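Local coordinates for enolase (alpha proteobacterium BAL199, PDB 3UGV), which probably acts as a magnesium-dependent enzyme of the enolase superfamily, abstracting a proton from the carbon next to a substrate carboxylate, at residues R72-P77 and S350-I355; T34-L39 and L377-D382; A176-L181 and D214-D219. All coordinates share one frame; numbering follows the deposited sequence.

How the contacts relate
Two of the three contacts tie the C-terminal part of the chain to the N-terminal domain, and the third lies within the barrel. Contact 2 spans most of the chain, from strand 30-47 to the start of helix 381-387; contact 1 falls within that span, and contact 3 within that of contact 1. Contacts 1 and 2 have centres 8 Å apart and share the three-stranded antiparallel sheet of the N-terminal domain, using its outermost strands 71-75 and 30-47. They also touch directly: Arg72 reaches the backbone of Leu377, and Ile355 that of Asp380. Contact 3, centred about 27 Å from contact 1 and 34 Å from contact 2, joins two helices of the barrel domain.

Contact 1. Residues R72-P77 and S350-I355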
loop_
_atom_site.group_PDB
_atom_site.type_symbol
_atom_site.label_atom_id
_atom_site.label_comp_id
_atom_site.label_asym_id
_atom_site.label_seq_id
_atom_site.Cartn_x
_atom_site.Cartn_y
_atom_site.Cartn_z
ATOM N N ARG F 72 16.946 -44.670 -4.073
ATOM C CA ARG F 72 16.323 -44.945 -2.791
ATOM C C ARG F 72 16.039 -43.677 -1.995
ATOM O O ARG F 72 16.925 -42.872 -1.760
ATOM C CB ARG F 72 17.203 -45.893 -1.968
ATOM C CG ARG F 72 17.214 -47.330 -2.476
ATOM C CD ARG F 72 17.940 -48.288 -1.526
ATOM N NE ARG F 72 19.388 -48.219 -1.684
ATOM C CZ ARG F 72 20.047 -48.770 -2.695
ATOM N NH1 ARG F 72 19.383 -49.427 -3.639
ATOM N NH2 ARG F 72 21.367 -48.658 -2.769
ATOM N N ALA F 73 14.790 -43.514 -1.581
ATOM C CA ALA F 73 14.430 -42.463 -0.638
ATOM C C ALA F 73 13.212 -42.918 0.160
ATOM O O ALA F 73 12.667 -44.008 -0.067
ATOM C CB ALA F 73 14.136 -41.174 -1.368
ATOM N N TYR F 74 12.777 -42.099 1.103
ATOM C CA TYR F 74 11.625 -42.480 1.905
ATOM C C TYR F 74 10.721 -41.290 2.191
ATOM O O TYR F 74 11.140 -40.141 2.110
ATOM C CB TYR F 74 12.055 -43.166 3.210
ATOM C CG TYR F 74 12.841 -42.284 4.157
ATOM C CD1 TYR F 74 12.195 -41.444 5.063
ATOM C CD2 TYR F 74 14.223 -42.297 4.152
ATOM C CE1 TYR F 74 12.916 -40.642 5.934
ATOM C CE2 TYR F 74 14.953 -41.496 5.013
ATOM C CZ TYR F 74 14.301 -40.672 5.901
ATOM O OH TYR F 74 15.041 -39.882 6.763
ATOM N N LEU F 75 9.471 -41.589 2.509
ATOM C CA LEU F 75 8.507 -40.577 2.885
ATOM C C LEU F 75 8.153 -40.787 4.346
ATOM O O LEU F 75 8.158 -41.921 4.834
ATOM C CB LEU F 75 7.248 -40.700 2.021
ATOM C CG LEU F 75 7.307 -40.122 0.611
ATOM C CD1 LEU F 75 6.180 -40.674 -0.209
ATOM C CD2 LEU F 75 7.204 -38.620 0.675
ATOM N N GLU F 76 7.855 -39.690 5.038
ATOM C CA GLU F 76 7.367 -39.747 6.408
ATOM C C GLU F 76 6.039 -39.017 6.478
ATOM O O GLU F 76 5.999 -37.828 6.800
ATOM C CB GLU F 76 8.365 -39.089 7.358
ATOM C CG GLU F 76 9.783 -39.556 7.152
ATOM C CD GLU F 76 10.736 -38.977 8.165
ATOM O OE1 GLU F 76 10.774 -39.492 9.306
ATOM O OE2 GLU F 76 11.441 -38.003 7.821
ATOM N N PRO F 77 4.946 -39.734 6.186
ATOM C CA PRO F 77 3.613 -39.143 6.004
ATOM C C PRO F 77 2.770 -38.933 7.275
ATOM O O PRO F 77 1.624 -38.498 7.141
ATOM C CB PRO F 77 2.927 -40.141 5.076
ATOM C CG PRO F 77 3.508 -41.457 5.489
ATOM C CD PRO F 77 4.950 -41.179 5.908
ATOM N N SER F 350 15.997 -39.070 14.993
ATOM C CA SER F 350 16.420 -40.421 14.608
ATOM C C SER F 350 15.243 -41.397 14.459
ATOM O O SER F 350 15.404 -42.614 14.548
ATOM C CB SER F 350 17.474 -40.964 15.583
ATOM O OG SER F 350 17.022 -40.889 16.919
ATOM N N TRP F 351 14.065 -40.842 14.218
ATOM C CA TRP F 351 12.850 -41.626 14.077
ATOM C C TRP F 351 12.938 -42.648 12.954
ATOM O O TRP F 351 12.352 -43.727 13.054
ATOM C CB TRP F 351 11.658 -40.694 13.870
ATOM C CG TRP F 351 11.494 -39.710 15.001
ATOM C CD1 TRP F 351 12.151 -39.720 16.203
ATOM C CD2 TRP F 351 10.638 -38.568 15.024
ATOM N NE1 TRP F 351 11.746 -38.660 16.974
ATOM C CE2 TRP F 351 10.816 -37.937 16.275
ATOM C CE3 TRP F 351 9.728 -38.020 14.116
ATOM C CZ2 TRP F 351 10.122 -36.788 16.635
ATOM C CZ3 TRP F 351 9.040 -36.874 14.477
ATOM C CH2 TRP F 351 9.240 -36.271 15.723
ATOM N N ALA F 352 13.687 -42.320 11.900
ATOM C CA ALA F 352 13.834 -43.221 10.751
ATOM C C ALA F 352 15.139 -44.041 10.722
ATOM O O ALA F 352 15.332 -44.860 9.827
ATOM C CB ALA F 352 13.644 -42.465 9.432
ATOM N N ASP F 353 16.014 -43.841 11.704
ATOM C CA ASP F 353 17.286 -44.582 11.781
ATOM C C ASP F 353 17.166 -46.113 11.712
ATOM O O ASP F 353 18.039 -46.785 11.154
ATOM C CB ASP F 353 18.057 -44.203 13.056
ATOM C CG ASP F 353 18.882 -42.939 12.889
ATOM O OD1 ASP F 353 18.693 -42.231 11.874
ATOM O OD2 ASP F 353 19.719 -42.654 13.776
ATOM N N PRO F 354 16.105 -46.677 12.309
ATOM C CA PRO F 354 16.034 -48.143 12.326
ATOM C C PRO F 354 16.029 -48.791 10.939
ATOM O O PRO F 354 16.546 -49.897 10.811
ATOM C CB PRO F 354 14.726 -48.419 13.065
ATOM C CG PRO F 354 14.585 -47.251 13.993
ATOM C CD PRO F 354 15.121 -46.067 13.223
ATOM N N ILE F 355 15.487 -48.125 9.925
ATOM C CA ILE F 355 15.435 -48.717 8.585
ATOM C C ILE F 355 16.666 -48.399 7.731
ATOM O O ILE F 355 16.738 -48.787 6.572
ATOM C CB ILE F 355 14.144 -48.338 7.827
ATOM C CG1 ILE F 355 13.935 -46.830 7.834
ATOM C CG2 ILE F 355 12.944 -49.025 8.448
ATOM C CD1 ILE F 355 14.719 -46.111 6.782
#
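The phenol oxygen of Tyr74 is hydrogen-bonded to OE1 of Glu331, at the start of helix 330-337, and this fixes the end of a ring whose outer part rests against Ala352. The methyl carbon CB of Ala352 lies 4.0 Å from Tyr74 CE1 and equally far from its CZ and OH, so it meets the hydroxyl-bearing corner of the ring at a slant. Tyr74 gets there through a first torsion of 64°, which puts CG between the backbone N and the carbonyl carbon. Two residues on, the chain of Glu76 leaves the same side of the backbone and runs out extended beyond CG; its CG sits in the plane of the Tyr74 ring, at the edge. The carboxylate atom Glu76 OE1 comes within 4.1 Å of Ala352 CB, but its polar partner is the indole NE1 of Trp56.

Ala352 is presented by a type I turn, closed by Asp353 N bonding to Ser350 O at 3.2 Å. A short 3-10 segment follows, in which Ile355 N reaches Ala352 O at 3.3 Å. The residue preceding Ala352, Trp351, packs edge-to-face with Trp56, whose NE1 also bonds Glu76. The Glu76 side chain is about 12 Å from a bound magnesium ion.

No hydrogen bond joins the two segments. The chemistry therefore implies a methyl laid against two neighbouring buried polar groups: Tyr74 OH is paired with Glu331 and Glu76 OE1 with Trp56, while the methyl supplies only van der Waals contact where the domains meet.

Contact 2. Residues T34-L39 and L377-D382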
loop_
_atom_site.group_PDB
_atom_site.type_symbol
_atom_site.label_atom_id
_atom_site.label_comp_id
_atom_site.label_asym_id
_atom_site.label_seq_id
_atom_site.Cartn_x
_atom_site.Cartn_y
_atom_site.Cartn_z
ATOM N N THR F 34 9.026 -49.088 -6.568
ATOM C CA THR F 34 8.354 -49.893 -5.556
ATOM C C THR F 34 8.238 -49.133 -4.238
ATOM O O THR F 34 9.208 -48.546 -3.760
ATOM C CB THR F 34 9.067 -51.224 -5.318
ATOM O OG1 THR F 34 9.061 -51.988 -6.528
ATOM C CG2 THR F 34 8.355 -52.006 -4.245
ATOM N N ALA F 35 7.037 -49.142 -3.669
ATOM C CA ALA F 35 6.771 -48.468 -2.407
ATOM C C ALA F 35 6.303 -49.465 -1.356
ATOM O O ALA F 35 5.333 -50.199 -1.568
ATOM C CB ALA F 35 5.736 -47.370 -2.597
ATOM N N ARG F 36 7.004 -49.478 -0.225
ATOM C CA ARG F 36 6.727 -50.409 0.858
ATOM C C ARG F 36 6.437 -49.659 2.149
ATOM O O ARG F 36 7.295 -48.956 2.667
ATOM C CB ARG F 36 7.923 -51.339 1.071
ATOM C CG ARG F 36 8.190 -52.269 -0.100
ATOM C CD ARG F 36 9.364 -53.181 0.182
ATOM N NE ARG F 36 10.642 -52.485 0.076
ATOM C CZ ARG F 36 11.764 -52.902 0.654
ATOM N NH1 ARG F 36 11.760 -54.008 1.389
ATOM N NH2 ARG F 36 12.889 -52.214 0.506
ATOM N N PRO F 37 5.221 -49.813 2.680
ATOM C CA PRO F 37 4.876 -49.122 3.921
ATOM C C PRO F 37 5.419 -49.861 5.142
ATOM O O PRO F 37 5.322 -51.082 5.213
ATOM C CB PRO F 37 3.345 -49.166 3.916
ATOM C CG PRO F 37 3.025 -50.435 3.198
ATOM C CD PRO F 37 4.097 -50.604 2.150
ATOM N N VAL F 38 6.008 -49.132 6.081
ATOM C CA VAL F 38 6.368 -49.737 7.352
ATOM C C VAL F 38 5.909 -48.851 8.498
ATOM O O VAL F 38 5.483 -47.720 8.282
ATOM C CB VAL F 38 7.876 -50.046 7.464
ATOM C CG1 VAL F 38 8.401 -50.567 6.140
ATOM C CG2 VAL F 38 8.639 -48.832 7.888
ATOM N N LEU F 39 5.973 -49.383 9.713
ATOM C CA LEU F 39 5.497 -48.677 10.886
ATOM C C LEU F 39 6.438 -48.993 12.024
ATOM O O LEU F 39 6.549 -50.146 12.440
ATOM C CB LEU F 39 4.067 -49.109 11.241
ATOM C CG LEU F 39 3.308 -48.200 12.218
ATOM C CD1 LEU F 39 2.867 -46.914 11.527
ATOM C CD2 LEU F 39 2.103 -48.898 12.839
ATOM N N LEU F 377 21.737 -44.126 1.004
ATOM C CA LEU F 377 20.823 -44.907 1.835
ATOM C C LEU F 377 20.877 -46.380 1.459
ATOM O O LEU F 377 20.829 -46.732 0.280
ATOM C CB LEU F 377 19.375 -44.411 1.698
ATOM C CG LEU F 377 18.983 -43.006 2.152
ATOM C CD1 LEU F 377 17.487 -42.874 2.052
ATOM C CD2 LEU F 377 19.437 -42.726 3.570
ATOM N N ASP F 378 20.966 -47.240 2.467
ATOM C CA ASP F 378 20.826 -48.677 2.254
ATOM C C ASP F 378 19.913 -49.253 3.334
ATOM O O ASP F 378 20.153 -49.073 4.537
ATOM C CB ASP F 378 22.196 -49.359 2.248
ATOM C CG ASP F 378 23.149 -48.738 1.239
ATOM O OD1 ASP F 378 24.064 -47.998 1.658
ATOM O OD2 ASP F 378 22.972 -48.972 0.027
ATOM N N TRP F 379 18.845 -49.917 2.906
ATOM C CA TRP F 379 17.832 -50.351 3.852
ATOM C C TRP F 379 18.357 -51.469 4.753
ATOM O O TRP F 379 19.128 -52.323 4.316
ATOM C CB TRP F 379 16.572 -50.834 3.135
ATOM C CG TRP F 379 15.964 -49.892 2.136
ATOM C CD1 TRP F 379 15.563 -50.204 0.872
ATOM C CD2 TRP F 379 15.653 -48.501 2.320
ATOM N NE1 TRP F 379 15.036 -49.100 0.252
ATOM C CE2 TRP F 379 15.076 -48.040 1.117
ATOM C CE3 TRP F 379 15.816 -47.603 3.376
ATOM C CZ2 TRP F 379 14.659 -46.716 0.937
ATOM C CZ3 TRP F 379 15.397 -46.284 3.198
ATOM C CH2 TRP F 379 14.830 -45.857 1.986
ATOM N N ASP F 380 17.939 -51.452 6.013
ATOM C CA ASP F 380 18.161 -52.579 6.907
ATOM C C ASP F 380 16.990 -53.548 6.758
ATOM O O ASP F 380 15.995 -53.457 7.485
ATOM C CB ASP F 380 18.291 -52.103 8.352
ATOM C CG ASP F 380 18.654 -53.223 9.305
ATOM O OD1 ASP F 380 18.102 -54.334 9.152
ATOM O OD2 ASP F 380 19.493 -52.989 10.202
ATOM N N GLU F 381 17.119 -54.468 5.803
ATOM C CA GLU F 381 16.015 -55.337 5.395
ATOM C C GLU F 381 15.444 -56.243 6.496
ATOM O O GLU F 381 14.293 -56.664 6.405
ATOM C CB GLU F 381 16.397 -56.146 4.152
ATOM C CG GLU F 381 16.568 -55.292 2.894
ATOM C CD GLU F 381 15.248 -54.734 2.372
ATOM O OE1 GLU F 381 14.176 -55.115 2.901
ATOM O OE2 GLU F 381 15.285 -53.910 1.428
ATOM N N ASP F 382 16.230 -56.530 7.531
ATOM C CA ASP F 382 15.713 -57.246 8.703
ATOM C C ASP F 382 14.688 -56.393 9.454
ATOM O O ASP F 382 13.529 -56.789 9.637
ATOM C CB ASP F 382 16.847 -57.646 9.651
ATOM C CG ASP F 382 17.708 -58.761 9.090
ATOM O OD1 ASP F 382 17.208 -59.527 8.231
ATOM O OD2 ASP F 382 18.882 -58.874 9.513
#
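Arg36 and Glu381 meet in an end-on, two-pronged salt bridge. Arg36 NH1 gives its hydrogen to Glu381 OE1 over 3.1 Å with an almost straight N-H...O angle of 172°, and the neighbouring Arg36 NH2 reaches Glu381 OE2, also at 3.1 Å, along a more bent line. Each oxygen offers its syn lone pair, and the carboxylate is turned just 22° from the guanidinium plane, so the two flat groups meet edge to edge, nearly coplanar. Both chains are bent: Arg36 at its third torsion (-75°), Glu381 at its second.

The more closely packed, buried part of the contact lies beside this pair, where the indole of Trp379 is approached by the same guanidinium. Arg36 NH2 comes within 3.4 Å of Trp379 CD1, with the two planes steeply inclined. The indole NE1 is hydrogen-bonded to Asp62 OD2, which also forms a long, weak ion pair with Arg36 NH2, and the ring packs against Leu60, Arg72 and Tyr74. Glu381, by contrast, stands on the solvent side, and there the contact consists of this salt bridge without further cover from 34-39. With the Arg36 guanidinium gone, as in an alanine here, the Glu381 carboxylate would probably lose its mate and Trp379 CD1 its close neighbour.

Just before the helix, Asp380 serves as N-cap: its OD1 accepts weakly from Asp382 N, at 3.3 Å, and also bonds to Val383 N. Backbone hydrogen bonds between Pro37 and Val389 and between Leu39 and Asn387 continue the attachment. The arrangement is that of the enolase superfamily, in which the C-terminal tail of the chain returns from the barrel to pack on the N-terminal capping domain.

Contact 3. Residues A176-L181 and D214-D219; sequences AEAVEL and DAVGRD
Val216 and the pair Ala178-Val179 bring helices 202-216 and 171-183 together, the CA atoms of Val179 and Val216 standing 6.2 Å apart. Followed outward, the Val216 side chain does its work with one branch. CB itself is set back, more than 5 Å from any atom of 176-181, and CG2 likewise stays beyond 5 Å. CG1, which lies opposite the carbonyl carbon across the CA-CB bond (chi1 -56°), is the methyl that reaches over. It settles against the turn of the facing helix, 3.9 Å from Val179 N and 4.0 Å from Ala178 C, so it rests on the peptide link as much as on side chains. Of these, Ala178 CB is 4.1 Å away and Val179 CG2 slightly farther.

Both helices belong to the enolase C-terminal domain, whose fold is a modified TIM barrel of alternating strands and helices. They are consecutive helices of the outer layer: strand 192-196 lies between them in sequence, and helix 202-216 in turn leads into the parallel strand 221-225. The buried Ala178 faces inward as well, touching Leu193 of strand 192-196 and Val212 one turn earlier on the partner helix.

Toward the surface, Val179 contributes its CG2 methyl, which packs against Ala215 CB at 4.0 Å and comes almost as near to Ala215 O. No hydrogen bond links the segments; methyls meet methyls and backbone. Immediately beyond Val216 the helix stops, as Gly217 takes a positive phi of 84°, a value that favours glycine, and Val216 O is picked up by the hydroxyl of Thr220.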
loop_
_atom_site.group_PDB
_atom_site.type_symbol
_atom_site.label_atom_id
_atom_site.label_comp_id
_atom_site.label_asym_id
_atom_site.label_seq_id
_atom_site.Cartn_x
_atom_site.Cartn_y
_atom_site.Cartn_z
ATOM N N ALA F 176 15.341 -33.369 32.195
ATOM C CA ALA F 176 16.229 -34.531 32.231
ATOM C C ALA F 176 16.463 -35.056 30.821
ATOM O O ALA F 176 17.575 -35.415 30.460
ATOM C CB ALA F 176 15.659 -35.621 33.110
ATOM N N GLU F 177 15.405 -35.065 30.020
ATOM C CA GLU F 177 15.498 -35.525 28.652
ATOM C C GLU F 177 16.337 -34.572 27.802
ATOM O O GLU F 177 17.032 -35.001 26.882
ATOM C CB GLU F 177 14.104 -35.674 28.067
ATOM C CG GLU F 177 14.109 -36.128 26.629
ATOM C CD GLU F 177 12.758 -36.662 26.186
ATOM O OE1 GLU F 177 12.450 -37.832 26.516
ATOM O OE2 GLU F 177 12.005 -35.915 25.516
ATOM N N ALA F 178 16.275 -33.281 28.113
ATOM C CA ALA F 178 17.095 -32.301 27.408
ATOM C C ALA F 178 18.600 -32.619 27.539
ATOM O O ALA F 178 19.351 -32.520 26.556
ATOM C CB ALA F 178 16.791 -30.899 27.902
ATOM N N VAL F 179 19.033 -33.011 28.738
ATOM C CA VAL F 179 20.433 -33.403 28.950
ATOM C C VAL F 179 20.816 -34.555 28.003
ATOM O O VAL F 179 21.870 -34.512 27.369
ATOM C CB VAL F 179 20.745 -33.776 30.442
ATOM C CG1 VAL F 179 22.219 -34.208 30.620
ATOM C CG2 VAL F 179 20.411 -32.623 31.387
ATOM N N GLU F 180 19.953 -35.570 27.913
ATOM C CA GLU F 180 20.136 -36.693 26.983
ATOM C C GLU F 180 20.212 -36.209 25.533
ATOM O O GLU F 180 21.190 -36.476 24.839
ATOM C CB GLU F 180 18.984 -37.699 27.076
ATOM C CG GLU F 180 18.959 -38.665 28.258
ATOM C CD GLU F 180 17.712 -39.578 28.209
ATOM O OE1 GLU F 180 17.724 -40.591 27.468
ATOM O OE2 GLU F 180 16.708 -39.272 28.894
ATOM N N LEU F 181 19.172 -35.513 25.070
ATOM C CA LEU F 181 19.135 -35.055 23.679
ATOM C C LEU F 181 20.358 -34.220 23.307
ATOM O O LEU F 181 20.921 -34.398 22.233
ATOM C CB LEU F 181 17.878 -34.248 23.394
ATOM C CG LEU F 181 16.529 -34.860 23.737
ATOM C CD1 LEU F 181 15.441 -33.977 23.154
ATOM C CD2 LEU F 181 16.446 -36.269 23.199
ATOM N N ASP F 214 18.123 -24.418 32.896
ATOM C CA ASP F 214 18.849 -24.668 34.138
ATOM C C ASP F 214 19.679 -25.941 33.980
ATOM O O ASP F 214 20.757 -26.080 34.569
ATOM C CB ASP F 214 17.897 -24.793 35.344
ATOM C CG ASP F 214 17.261 -23.445 35.758
ATOM O OD1 ASP F 214 17.777 -22.369 35.349
ATOM O OD2 ASP F 214 16.241 -23.469 36.501
ATOM N N ALA F 215 19.177 -26.859 33.160
ATOM C CA ALA F 215 19.836 -28.145 32.942
ATOM C C ALA F 215 20.932 -28.153 31.871
ATOM O O ALA F 215 21.911 -28.891 32.005
ATOM C CB ALA F 215 18.793 -29.204 32.612
ATOM N N VAL F 216 20.780 -27.365 30.804
ATOM C CA VAL F 216 21.740 -27.434 29.688
ATOM C C VAL F 216 22.399 -26.113 29.309
ATOM O O VAL F 216 23.248 -26.079 28.414
ATOM C CB VAL F 216 21.115 -28.001 28.412
ATOM C CG1 VAL F 216 20.517 -29.352 28.669
ATOM C CG2 VAL F 216 20.052 -27.029 27.864
ATOM N N GLY F 217 21.995 -25.029 29.960
ATOM C CA GLY F 217 22.610 -23.726 29.735
ATOM C C GLY F 217 22.077 -22.940 28.548
ATOM O O GLY F 217 21.661 -23.515 27.540
ATOM N N ARG F 218 22.107 -21.614 28.657
ATOM C CA ARG F 218 21.609 -20.750 27.586
ATOM C C ARG F 218 22.564 -20.683 26.395
ATOM O O ARG F 218 22.272 -20.057 25.386
ATOM C CB ARG F 218 21.249 -19.356 28.111
ATOM C CG ARG F 218 19.883 -19.319 28.801
ATOM C CD ARG F 218 19.660 -18.015 29.533
ATOM N NE ARG F 218 18.285 -17.870 30.016
ATOM C CZ ARG F 218 17.757 -18.567 31.025
ATOM N NH1 ARG F 218 18.474 -19.497 31.658
ATOM N NH2 ARG F 218 16.499 -18.344 31.399
ATOM N N ASP F 219 23.710 -21.334 26.521
ATOM C CA ASP F 219 24.543 -21.577 25.361
ATOM C C ASP F 219 23.871 -22.550 24.376
ATOM O O ASP F 219 24.359 -22.765 23.266
ATOM C CB ASP F 219 25.866 -22.162 25.790
ATOM C CG ASP F 219 26.873 -22.149 24.676
ATOM O OD1 ASP F 219 27.332 -21.034 24.337
ATOM O OD2 ASP F 219 27.193 -23.237 24.137
#